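Long-range contacts in uncharacterized protein (Pseudomonas aeruginosa PAO1, PDB 4R1D), which binds the type VI secretion lipase effector Tle4 as its cognate immunity protein Tli4, and so probably shields the producing cell from it: residues Val99-Trp110 against Ile125-Ser135; Glu140-Cys148 against Asp293-Ser301. One frame throughout, in Å; residues are numbered along the deposited sequence. Where two conformers were deposited one is given.

Overall arrangement
The two contacts follow one another along the chain, with centres about 19 Å apart. Interaction 1 lies in the N-terminal domain of the immunity protein and joins the hairpin of strands 92-100 and 107-115 to helix 119-132 and the short strand after it. Interaction 2 lies in the C-terminal domain and ties the last modelled residues to the loop before strand 146-149. Strands 133-135 and 146-149 are the outer strands of one small sheet, so both contacts reach it. The first is largely an apolar core with a backbone bridge at its end; the second is mostly hydrogen bonding, a buried arginine with exposed residues such as Ser143, Thr300 and Ser301 beside it.

Interaction 1 of 2, residues Val99-Trp110 against Ile125-Ser135; sequences VTSKPTWHVYRW and ISRALARNLRS
Ser135 grips the turn of the hairpin through both its backbone and its hydroxyl. Its N donates to Lys102 O (2.9 Å, N-H...O 166°), and Lys102 N returns a bond to Leu133 O (3.1 Å), making a single parallel bridge between Lys102 and Arg134. Beyond the cis peptide before Pro103 the chain doubles back, and Thr104 N donates to Ser135 OG at 3.1 Å. The turn is braced from within as well: Ser101 OG donates to Thr104 O in the plane of that carbonyl, at 2.8 Å. A water bridges Thr100 O and Ala130 O, linking the strand end to the last turn of the helix.

Packing takes over past Leu133. With CG anti to the backbone N (chi1 -166°), this side chain turns into the hairpin and meets the Tyr108 ring obliquely; Leu133 CD2 lies 3.6 Å from Tyr108 CD2 and 3.8 Å from Val99 CG1. The other branch of Val99, CG2, rests on Ala130. Back toward the start of the helix segment, Leu129 CD2 approaches Trp110 CE3 obliquely at 3.7 Å, while Ile125 CG2 meets the edge of the same indole, 3.8 Å from Trp110 CH2. The indole is anchored by NE1 to Leu30 O, and Arg397 of the partner chain makes a cation-pi contact with it, so the outer end of this core reaches the interface of the complex.

Helix 125-132 thus runs nearly antiparallel to strand 107-110 (158°) over the face bearing Tyr108 and Trp110. Val107 and Arg109, alternating with them, touch helix 42-58 instead: a layered alpha/beta packing, with an antiparallel hairpin between two helices, in the N-terminal domain of the immunity protein.

Interaction 2 of 2, residues Glu140-Cys148 against Asp293-Ser301; sequences EIPSEPGFC and DSIRVRPTS
Arg298, just past the edge strand 296-297 of the antiparallel sheet with 7-11 and 14-18, sends its guanidinium among the backbone carbonyls of the loop entering strand 146-149, an edge strand of a second small antiparallel sheet. Arg298 NE donates to Pro142 O and Arg298 NH2 to Glu144 O, each at 2.9 Å. Gly146 O is gripped end-on by two nitrogens, Arg298 NH2 at 2.9 Å and Arg298 NH1 at 3.0 Å, both from the same face of its carbonyl plane. All three oxygens lie close to the guanidinium plane and fix its rotation; their partial negative charge would be expected to ease burial of the cation.

The aliphatic stem runs straight until chi3 (81°), where it bends to turn the group into the loop; Ile141 CG2 packs alongside Arg298 CD at 3.8 Å. Pro142 CG and Cys148 SG lie over the flat of the guanidinium. A backbone hydrogen bond to Arg13 holds Arg298, and Cys148 is likewise joined to Gly12, so the 7-18 hairpin positions both partners.

Toward the surface, Thr300 CG2 rests on Pro145 CA at 3.8 Å. Ser301 N donates to Ser143 O, 2.9 Å away and nearly along the C=O axis (176°).

Interaction 1 of 2, residues Val99-Trp110 against Ile125-Ser135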
loop_
_atom_site.group_PDB
_atom_site.type_symbol
_atom_site.label_atom_id
_atom_site.label_comp_id
_atom_site.label_asym_id
_atom_site.label_seq_id
_atom_site.Cartn_x
_atom_site.Cartn_y
_atom_site.Cartn_z
ATOM N N VAL B 99 23.136 -6.118 17.317
ATOM C CA VAL B 99 23.255 -6.330 18.757
ATOM C C VAL B 99 23.153 -7.812 19.065
ATOM O O VAL B 99 22.453 -8.551 18.368
ATOM C CB VAL B 99 22.181 -5.536 19.538
ATOM C CG1 VAL B 99 20.773 -6.008 19.181
ATOM C CG2 VAL B 99 22.426 -5.621 21.044
ATOM N N THR B 100 23.863 -8.244 20.101
ATOM C CA THR B 100 23.916 -9.655 20.457
ATOM C C THR B 100 23.402 -9.900 21.868
ATOM O O THR B 100 23.551 -9.062 22.744
ATOM C CB THR B 100 25.362 -10.176 20.364
ATOM O OG1 THR B 100 26.212 -9.354 21.173
ATOM C CG2 THR B 100 25.839 -10.124 18.928
ATOM N N SER B 101 22.794 -11.060 22.085
ATOM C CA SER B 101 22.334 -11.433 23.412
ATOM C C SER B 101 23.505 -11.974 24.229
ATOM O O SER B 101 24.524 -12.390 23.666
ATOM C CB SER B 101 21.247 -12.500 23.301
ATOM O OG SER B 101 21.695 -13.564 22.477
ATOM N N LYS B 102 23.352 -11.938 25.550
ATOM C CA LYS B 102 24.340 -12.510 26.465
ATOM C C LYS B 102 23.617 -13.326 27.527
ATOM O O LYS B 102 22.481 -13.018 27.898
ATOM C CB LYS B 102 25.164 -11.407 27.141
ATOM C CG LYS B 102 25.774 -10.411 26.175
ATOM C CD LYS B 102 26.647 -11.095 25.143
ATOM C CE LYS B 102 26.815 -10.230 23.903
ATOM N NZ LYS B 102 27.647 -10.891 22.865
ATOM N N PRO B 103 24.288 -14.363 28.054
ATOM C CA PRO B 103 25.649 -14.773 27.693
ATOM C C PRO B 103 25.721 -15.685 26.474
ATOM O O PRO B 103 26.803 -15.837 25.900
ATOM C CB PRO B 103 26.126 -15.533 28.942
ATOM C CG PRO B 103 24.881 -16.057 29.556
ATOM C CD PRO B 103 23.841 -14.977 29.317
ATOM N N THR B 104 24.606 -16.300 26.092
ATOM C CA THR B 104 24.590 -17.074 24.861
ATOM C C THR B 104 24.426 -16.135 23.670
ATOM O O THR B 104 23.485 -15.349 23.602
ATOM C CB THR B 104 23.473 -18.136 24.834
ATOM O OG1 THR B 104 23.748 -19.150 25.807
ATOM C CG2 THR B 104 23.412 -18.795 23.467
ATOM N N TRP B 105 25.348 -16.240 22.732
ATOM C CA TRP B 105 25.399 -15.357 21.578
ATOM C C TRP B 105 24.272 -15.632 20.585
ATOM O O TRP B 105 24.092 -16.761 20.133
ATOM C CB TRP B 105 26.753 -15.545 20.897
ATOM C CG TRP B 105 27.136 -14.493 19.914
ATOM C CD1 TRP B 105 27.848 -13.357 20.164
ATOM C CD2 TRP B 105 26.852 -14.492 18.517
ATOM N NE1 TRP B 105 28.025 -12.642 19.005
ATOM C CE2 TRP B 105 27.420 -13.320 17.978
ATOM C CE3 TRP B 105 26.170 -15.368 17.667
ATOM C CZ2 TRP B 105 27.329 -13.001 16.630
ATOM C CZ3 TRP B 105 26.080 -15.049 16.329
ATOM C CH2 TRP B 105 26.659 -13.878 15.821
ATOM N N HIS B 106 23.507 -14.591 20.268
ATOM C CA HIS B 106 22.590 -14.600 19.132
ATOM C C HIS B 106 22.653 -13.198 18.562
ATOM O O HIS B 106 22.815 -12.234 19.311
ATOM C CB HIS B 106 21.145 -14.877 19.557
ATOM C CG HIS B 106 20.960 -16.176 20.275
ATOM N ND1 HIS B 106 21.065 -17.397 19.644
ATOM C CD2 HIS B 106 20.669 -16.443 21.570
ATOM C CE1 HIS B 106 20.848 -18.363 20.520
ATOM N NE2 HIS B 106 20.610 -17.810 21.697
ATOM N N VAL B 107 22.504 -13.086 17.253
ATOM C CA VAL B 107 22.623 -11.792 16.587
ATOM C C VAL B 107 21.276 -11.220 16.159
ATOM O O VAL B 107 20.396 -11.963 15.747
ATOM C CB VAL B 107 23.522 -11.912 15.352
ATOM C CG1 VAL B 107 22.970 -11.097 14.211
ATOM C CG2 VAL B 107 24.900 -11.451 15.692
ATOM N N TYR B 108 21.132 -9.899 16.265
ATOM C CA TYR B 108 19.910 -9.216 15.853
ATOM C C TYR B 108 20.219 -7.959 15.065
ATOM O O TYR B 108 21.219 -7.287 15.326
ATOM C CB TYR B 108 19.069 -8.842 17.079
ATOM C CG TYR B 108 18.750 -10.034 17.936
ATOM C CD1 TYR B 108 17.524 -10.682 17.837
ATOM C CD2 TYR B 108 19.700 -10.543 18.818
ATOM C CE1 TYR B 108 17.243 -11.785 18.612
ATOM C CE2 TYR B 108 19.433 -11.640 19.581
ATOM C CZ TYR B 108 18.209 -12.259 19.485
ATOM O OH TYR B 108 17.962 -13.359 20.273
ATOM N N ARG B 109 19.339 -7.636 14.118
ATOM C CA ARG B 109 19.424 -6.382 13.390
ATOM C C ARG B 109 18.226 -5.519 13.775
ATOM O O ARG B 109 17.098 -5.992 13.761
ATOM C CB ARG B 109 19.409 -6.629 11.885
ATOM C CG ARG B 109 19.499 -5.355 11.075
ATOM C CD ARG B 109 19.329 -5.621 9.586
ATOM N NE ARG B 109 19.845 -4.513 8.787
ATOM C CZ ARG B 109 19.780 -4.450 7.459
ATOM N NH1 ARG B 109 19.208 -5.426 6.772
ATOM N NH2 ARG B 109 20.290 -3.403 6.814
ATOM N N TRP B 110 18.476 -4.265 14.129
ATOM C CA TRP B 110 17.409 -3.366 14.526
ATOM C C TRP B 110 17.660 -2.027 13.845
ATOM O O TRP B 110 18.482 -1.225 14.300
ATOM C CB TRP B 110 17.367 -3.215 16.047
ATOM C CG TRP B 110 16.298 -2.257 16.511
ATOM C CD1 TRP B 110 14.980 -2.241 16.133
ATOM C CD2 TRP B 110 16.463 -1.179 17.440
ATOM N NE1 TRP B 110 14.310 -1.213 16.781
ATOM C CE2 TRP B 110 15.200 -0.548 17.585
ATOM C CE3 TRP B 110 17.552 -0.690 18.170
ATOM C CZ2 TRP B 110 15.003 0.542 18.424
ATOM C CZ3 TRP B 110 17.347 0.408 19.016
ATOM C CH2 TRP B 110 16.085 1.001 19.131
ATOM N N ILE B 125 19.811 4.735 23.742
ATOM C CA ILE B 125 18.850 3.640 23.634
ATOM C C ILE B 125 19.534 2.344 23.178
ATOM O O ILE B 125 19.283 1.279 23.740
ATOM C CB ILE B 125 17.667 3.997 22.697
ATOM C CG1 ILE B 125 16.757 5.034 23.361
ATOM C CG2 ILE B 125 16.862 2.751 22.364
ATOM C CD1 ILE B 125 15.697 5.603 22.432
ATOM N N SER B 126 20.398 2.443 22.168
ATOM C CA SER B 126 21.137 1.287 21.669
ATOM C C SER B 126 22.155 0.780 22.690
ATOM O O SER B 126 22.330 -0.425 22.839
ATOM C CB SER B 126 21.822 1.605 20.342
ATOM O OG SER B 126 20.867 1.660 19.287
ATOM N N ARG B 127 22.827 1.697 23.381
ATOM C CA ARG B 127 23.707 1.311 24.487
ATOM C C ARG B 127 22.938 0.474 25.501
ATOM O O ARG B 127 23.402 -0.581 25.944
ATOM C CB ARG B 127 24.267 2.539 25.214
ATOM C CG ARG B 127 24.798 3.653 24.332
ATOM C CD ARG B 127 26.297 3.589 24.157
ATOM N NE ARG B 127 27.010 3.345 25.410
ATOM C CZ ARG B 127 28.293 2.995 25.462
ATOM N NH1 ARG B 127 28.983 2.874 24.338
ATOM N NH2 ARG B 127 28.886 2.768 26.625
ATOM N N ALA B 128 21.766 0.965 25.882
ATOM C CA ALA B 128 20.946 0.303 26.886
ATOM C C ALA B 128 20.443 -1.047 26.377
ATOM O O ALA B 128 20.421 -2.023 27.119
ATOM C CB ALA B 128 19.776 1.196 27.299
ATOM N N LEU B 129 20.046 -1.094 25.108
ATOM C CA LEU B 129 19.626 -2.352 24.497
ATOM C C LEU B 129 20.725 -3.404 24.608
ATOM O O LEU B 129 20.460 -4.558 24.945
ATOM C CB LEU B 129 19.251 -2.148 23.019
ATOM C CG LEU B 129 18.781 -3.408 22.279
ATOM C CD1 LEU B 129 17.642 -4.100 23.031
ATOM C CD2 LEU B 129 18.356 -3.087 20.843
ATOM N N ALA B 130 21.959 -3.000 24.328
ATOM C CA ALA B 130 23.079 -3.946 24.338
ATOM C C ALA B 130 23.385 -4.442 25.752
ATOM O O ALA B 130 23.832 -5.575 25.941
ATOM C CB ALA B 130 24.311 -3.326 23.707
ATOM N N ARG B 131 23.149 -3.590 26.744
ATOM C CA ARG B 131 23.261 -4.011 28.141
ATOM C C ARG B 131 22.153 -4.976 28.541
ATOM O O ARG B 131 22.387 -5.889 29.329
ATOM C CB ARG B 131 23.225 -2.810 29.092
ATOM C CG ARG B 131 24.443 -1.905 29.018
ATOM C CD ARG B 131 24.488 -0.930 30.195
ATOM N NE ARG B 131 23.375 0.016 30.194
ATOM C CZ ARG B 131 23.393 1.193 29.576
ATOM N NH1 ARG B 131 24.470 1.571 28.899
ATOM N NH2 ARG B 131 22.335 1.991 29.634
ATOM N N ASN B 132 20.952 -4.769 27.999
ATOM C CA ASN B 132 19.761 -5.467 28.477
ATOM C C ASN B 132 19.369 -6.735 27.708
ATOM O O ASN B 132 18.469 -7.457 28.137
ATOM C CB ASN B 132 18.553 -4.519 28.488
ATOM C CG ASN B 132 18.764 -3.286 29.368
ATOM O OD1 ASN B 132 19.540 -3.303 30.328
ATOM N ND2 ASN B 132 18.049 -2.216 29.048
ATOM N N LEU B 133 20.021 -7.008 26.582
ATOM C CA LEU B 133 19.591 -8.135 25.742
ATOM C C LEU B 133 20.095 -9.470 26.305
ATOM O O LEU B 133 21.270 -9.782 26.190
ATOM C CB LEU B 133 20.044 -7.949 24.291
ATOM C CG LEU B 133 19.378 -8.884 23.271
ATOM C CD1 LEU B 133 17.856 -8.797 23.352
ATOM C CD2 LEU B 133 19.856 -8.598 21.852
ATOM N N ARG B 134 19.194 -10.240 26.912
ATOM C CA ARG B 134 19.566 -11.479 27.599
ATOM C C ARG B 134 19.120 -12.683 26.785
ATOM O O ARG B 134 17.998 -12.721 26.297
ATOM C CB ARG B 134 18.887 -11.554 28.968
ATOM C CG ARG B 134 19.164 -10.383 29.895
ATOM C CD ARG B 134 20.448 -10.558 30.692
ATOM N NE ARG B 134 20.381 -9.834 31.960
ATOM C CZ ARG B 134 20.800 -8.583 32.138
ATOM N NH1 ARG B 134 21.332 -7.905 31.130
ATOM N NH2 ARG B 134 20.693 -8.011 33.331
ATOM N N SER B 135 19.989 -13.679 26.650
ATOM C CA SER B 135 19.612 -14.892 25.926
ATOM C C SER B 135 18.643 -15.771 26.735
ATOM O O SER B 135 18.637 -15.740 27.978
ATOM C CB SER B 135 20.870 -15.689 25.576
ATOM O OG SER B 135 21.616 -15.939 26.760
HETATM O O HOH W 1 24.977 -7.340 24.183
HETATM O O HOH W 2 21.007 -18.431 27.825
#

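Interaction 2 of 2, residues Glu140-Cys148 against Asp293-Ser301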
loop_
_atom_site.group_PDB
_atom_site.type_symbol
_atom_site.label_atom_id
_atom_site.label_comp_id
_atom_site.label_asym_id
_atom_site.label_seq_id
_atom_site.Cartn_x
_atom_site.Cartn_y
_atom_site.Cartn_z
ATOM N N GLU B 140 12.098 -21.197 26.857
ATOM C CA GLU B 140 12.353 -20.864 28.247
ATOM C C GLU B 140 11.529 -19.648 28.659
ATOM O O GLU B 140 11.537 -18.627 27.974
ATOM C CB GLU B 140 13.841 -20.587 28.460
ATOM C CG GLU B 140 14.205 -20.308 29.899
ATOM C CD GLU B 140 15.677 -19.975 30.078
ATOM O OE1 GLU B 140 16.380 -19.738 29.069
ATOM O OE2 GLU B 140 16.133 -19.971 31.234
ATOM N N ILE B 141 10.836 -19.762 29.789
ATOM C CA ILE B 141 10.025 -18.668 30.324
ATOM C C ILE B 141 10.794 -17.910 31.401
ATOM O O ILE B 141 11.002 -18.424 32.494
ATOM C CB ILE B 141 8.726 -19.218 30.934
ATOM C CG1 ILE B 141 7.960 -20.037 29.891
ATOM C CG2 ILE B 141 7.872 -18.079 31.523
ATOM C CD1 ILE B 141 6.647 -20.657 30.402
ATOM N N PRO B 142 11.226 -16.681 31.100
ATOM C CA PRO B 142 12.051 -15.944 32.068
ATOM C C PRO B 142 11.254 -15.505 33.289
ATOM O O PRO B 142 10.125 -15.043 33.156
ATOM C CB PRO B 142 12.508 -14.712 31.278
ATOM C CG PRO B 142 12.343 -15.102 29.833
ATOM C CD PRO B 142 11.149 -15.995 29.802
ATOM N N SER B 143 11.836 -15.649 34.477
ATOM C CA SER B 143 11.193 -15.143 35.673
ATOM C C SER B 143 11.583 -13.685 35.924
ATOM O O SER B 143 10.934 -12.990 36.700
ATOM C CB SER B 143 11.542 -16.013 36.889
ATOM O OG SER B 143 12.932 -15.977 37.147
ATOM N N GLU B 144 12.639 -13.224 35.262
ATOM C CA GLU B 144 13.030 -11.814 35.306
ATOM C C GLU B 144 12.086 -10.986 34.421
ATOM O O GLU B 144 11.598 -11.483 33.414
ATOM C CB GLU B 144 14.478 -11.651 34.824
ATOM C CG GLU B 144 14.896 -10.215 34.495
ATOM C CD GLU B 144 16.394 -10.060 34.189
ATOM O OE1 GLU B 144 17.017 -10.998 33.652
ATOM O OE2 GLU B 144 16.950 -8.985 34.490
ATOM N N PRO B 145 11.818 -9.729 34.807
ATOM C CA PRO B 145 10.995 -8.841 33.971
ATOM C C PRO B 145 11.669 -8.584 32.630
ATOM O O PRO B 145 12.900 -8.512 32.561
ATOM C CB PRO B 145 10.955 -7.536 34.775
ATOM C CG PRO B 145 11.223 -7.948 36.196
ATOM C CD PRO B 145 12.169 -9.111 36.101
ATOM N N GLY B 146 10.879 -8.439 31.571
ATOM C CA GLY B 146 11.450 -8.115 30.275
ATOM C C GLY B 146 10.567 -8.497 29.104
ATOM O O GLY B 146 9.555 -9.176 29.278
ATOM N N PHE B 147 10.987 -8.074 27.912
ATOM C CA PHE B 147 10.229 -8.249 26.679
ATOM C C PHE B 147 10.846 -9.380 25.847
ATOM O O PHE B 147 11.953 -9.251 25.336
ATOM C CB PHE B 147 10.256 -6.922 25.913
ATOM C CG PHE B 147 9.396 -6.904 24.678
ATOM C CD1 PHE B 147 8.053 -6.564 24.754
ATOM C CD2 PHE B 147 9.936 -7.204 23.444
ATOM C CE1 PHE B 147 7.267 -6.539 23.608
ATOM C CE2 PHE B 147 9.156 -7.184 22.308
ATOM C CZ PHE B 147 7.824 -6.853 22.388
ATOM N N CYS B 148 10.135 -10.496 25.731
ATOM C CA CYS B 148 10.669 -11.667 25.052
ATOM C C CYS B 148 10.599 -11.537 23.544
ATOM O O CYS B 148 9.578 -11.137 23.004
ATOM C CB CYS B 148 9.934 -12.933 25.483
ATOM S SG CYS B 148 10.363 -13.508 27.163
ATOM N N ASP B 293 -8.383 -17.689 26.294
ATOM C CA ASP B 293 -8.396 -17.835 27.743
ATOM C C ASP B 293 -7.013 -18.171 28.318
ATOM O O ASP B 293 -6.824 -18.127 29.527
ATOM C CB ASP B 293 -9.429 -18.875 28.173
ATOM C CG ASP B 293 -10.851 -18.363 28.070
ATOM O OD1 ASP B 293 -11.070 -17.133 28.169
ATOM O OD2 ASP B 293 -11.761 -19.199 27.891
ATOM N N SER B 294 -6.050 -18.487 27.450
ATOM C CA SER B 294 -4.689 -18.780 27.891
ATOM C C SER B 294 -3.782 -17.545 27.906
ATOM O O SER B 294 -2.626 -17.628 28.311
ATOM C CB SER B 294 -4.061 -19.882 27.026
ATOM O OG SER B 294 -3.535 -19.363 25.814
ATOM N N ILE B 295 -4.296 -16.405 27.446
ATOM C CA ILE B 295 -3.496 -15.181 27.392
ATOM C C ILE B 295 -3.315 -14.567 28.775
ATOM O O ILE B 295 -4.294 -14.277 29.470
ATOM C CB ILE B 295 -4.156 -14.124 26.481
ATOM C CG1 ILE B 295 -4.326 -14.686 25.062
ATOM C CG2 ILE B 295 -3.375 -12.808 26.526
ATOM C CD1 ILE B 295 -5.126 -13.770 24.120
ATOM N N ARG B 296 -2.066 -14.373 29.174
ATOM C CA ARG B 296 -1.771 -13.707 30.438
ATOM C C ARG B 296 -0.400 -13.043 30.433
ATOM O O ARG B 296 0.504 -13.462 29.712
ATOM C CB ARG B 296 -1.908 -14.680 31.627
ATOM C CG ARG B 296 -0.780 -15.705 31.790
ATOM C CD ARG B 296 -0.939 -16.868 30.842
ATOM N NE ARG B 296 -0.140 -18.028 31.264
ATOM C CZ ARG B 296 -0.057 -19.170 30.588
ATOM N NH1 ARG B 296 -0.705 -19.321 29.439
ATOM N NH2 ARG B 296 0.683 -20.172 31.057
ATOM N N VAL B 297 -0.256 -11.991 31.233
ATOM C CA VAL B 297 1.024 -11.353 31.438
ATOM C C VAL B 297 1.960 -12.383 32.039
ATOM O O VAL B 297 1.563 -13.153 32.912
ATOM C CB VAL B 297 0.905 -10.177 32.423
ATOM C CG1 VAL B 297 2.270 -9.581 32.704
ATOM C CG2 VAL B 297 -0.033 -9.122 31.874
ATOM N N ARG B 298 3.201 -12.403 31.574
ATOM C CA ARG B 298 4.173 -13.341 32.110
ATOM C C ARG B 298 4.453 -12.971 33.562
ATOM O O ARG B 298 4.862 -11.846 33.838
ATOM C CB ARG B 298 5.472 -13.291 31.305
ATOM C CG ARG B 298 6.480 -14.371 31.712
ATOM C CD ARG B 298 7.750 -14.332 30.871
ATOM N NE ARG B 298 8.690 -13.307 31.319
ATOM C CZ ARG B 298 8.879 -12.143 30.714
ATOM N NH1 ARG B 298 8.191 -11.839 29.612
ATOM N NH2 ARG B 298 9.765 -11.282 31.201
ATOM N N PRO B 299 4.230 -13.911 34.497
ATOM C CA PRO B 299 4.578 -13.613 35.895
ATOM C C PRO B 299 6.071 -13.373 36.027
ATOM O O PRO B 299 6.854 -14.167 35.498
ATOM C CB PRO B 299 4.203 -14.904 36.637
ATOM C CG PRO B 299 3.206 -15.586 35.748
ATOM C CD PRO B 299 3.640 -15.250 34.344
ATOM N N THR B 300 6.468 -12.310 36.726
ATOM C CA THR B 300 7.883 -12.023 36.914
ATOM C C THR B 300 8.157 -11.621 38.354
ATOM O O THR B 300 7.232 -11.449 39.145
ATOM C CB THR B 300 8.383 -10.891 35.984
ATOM O OG1 THR B 300 7.691 -9.676 36.287
ATOM C CG2 THR B 300 8.163 -11.250 34.519
ATOM N N SER B 301 9.433 -11.469 38.684
ATOM C CA SER B 301 9.829 -11.056 40.023
ATOM C C SER B 301 9.800 -9.540 40.160
ATOM O O SER B 301 10.042 -9.004 41.242
ATOM C CB SER B 301 11.225 -11.579 40.340
ATOM O OG SER B 301 12.112 -11.270 39.284
#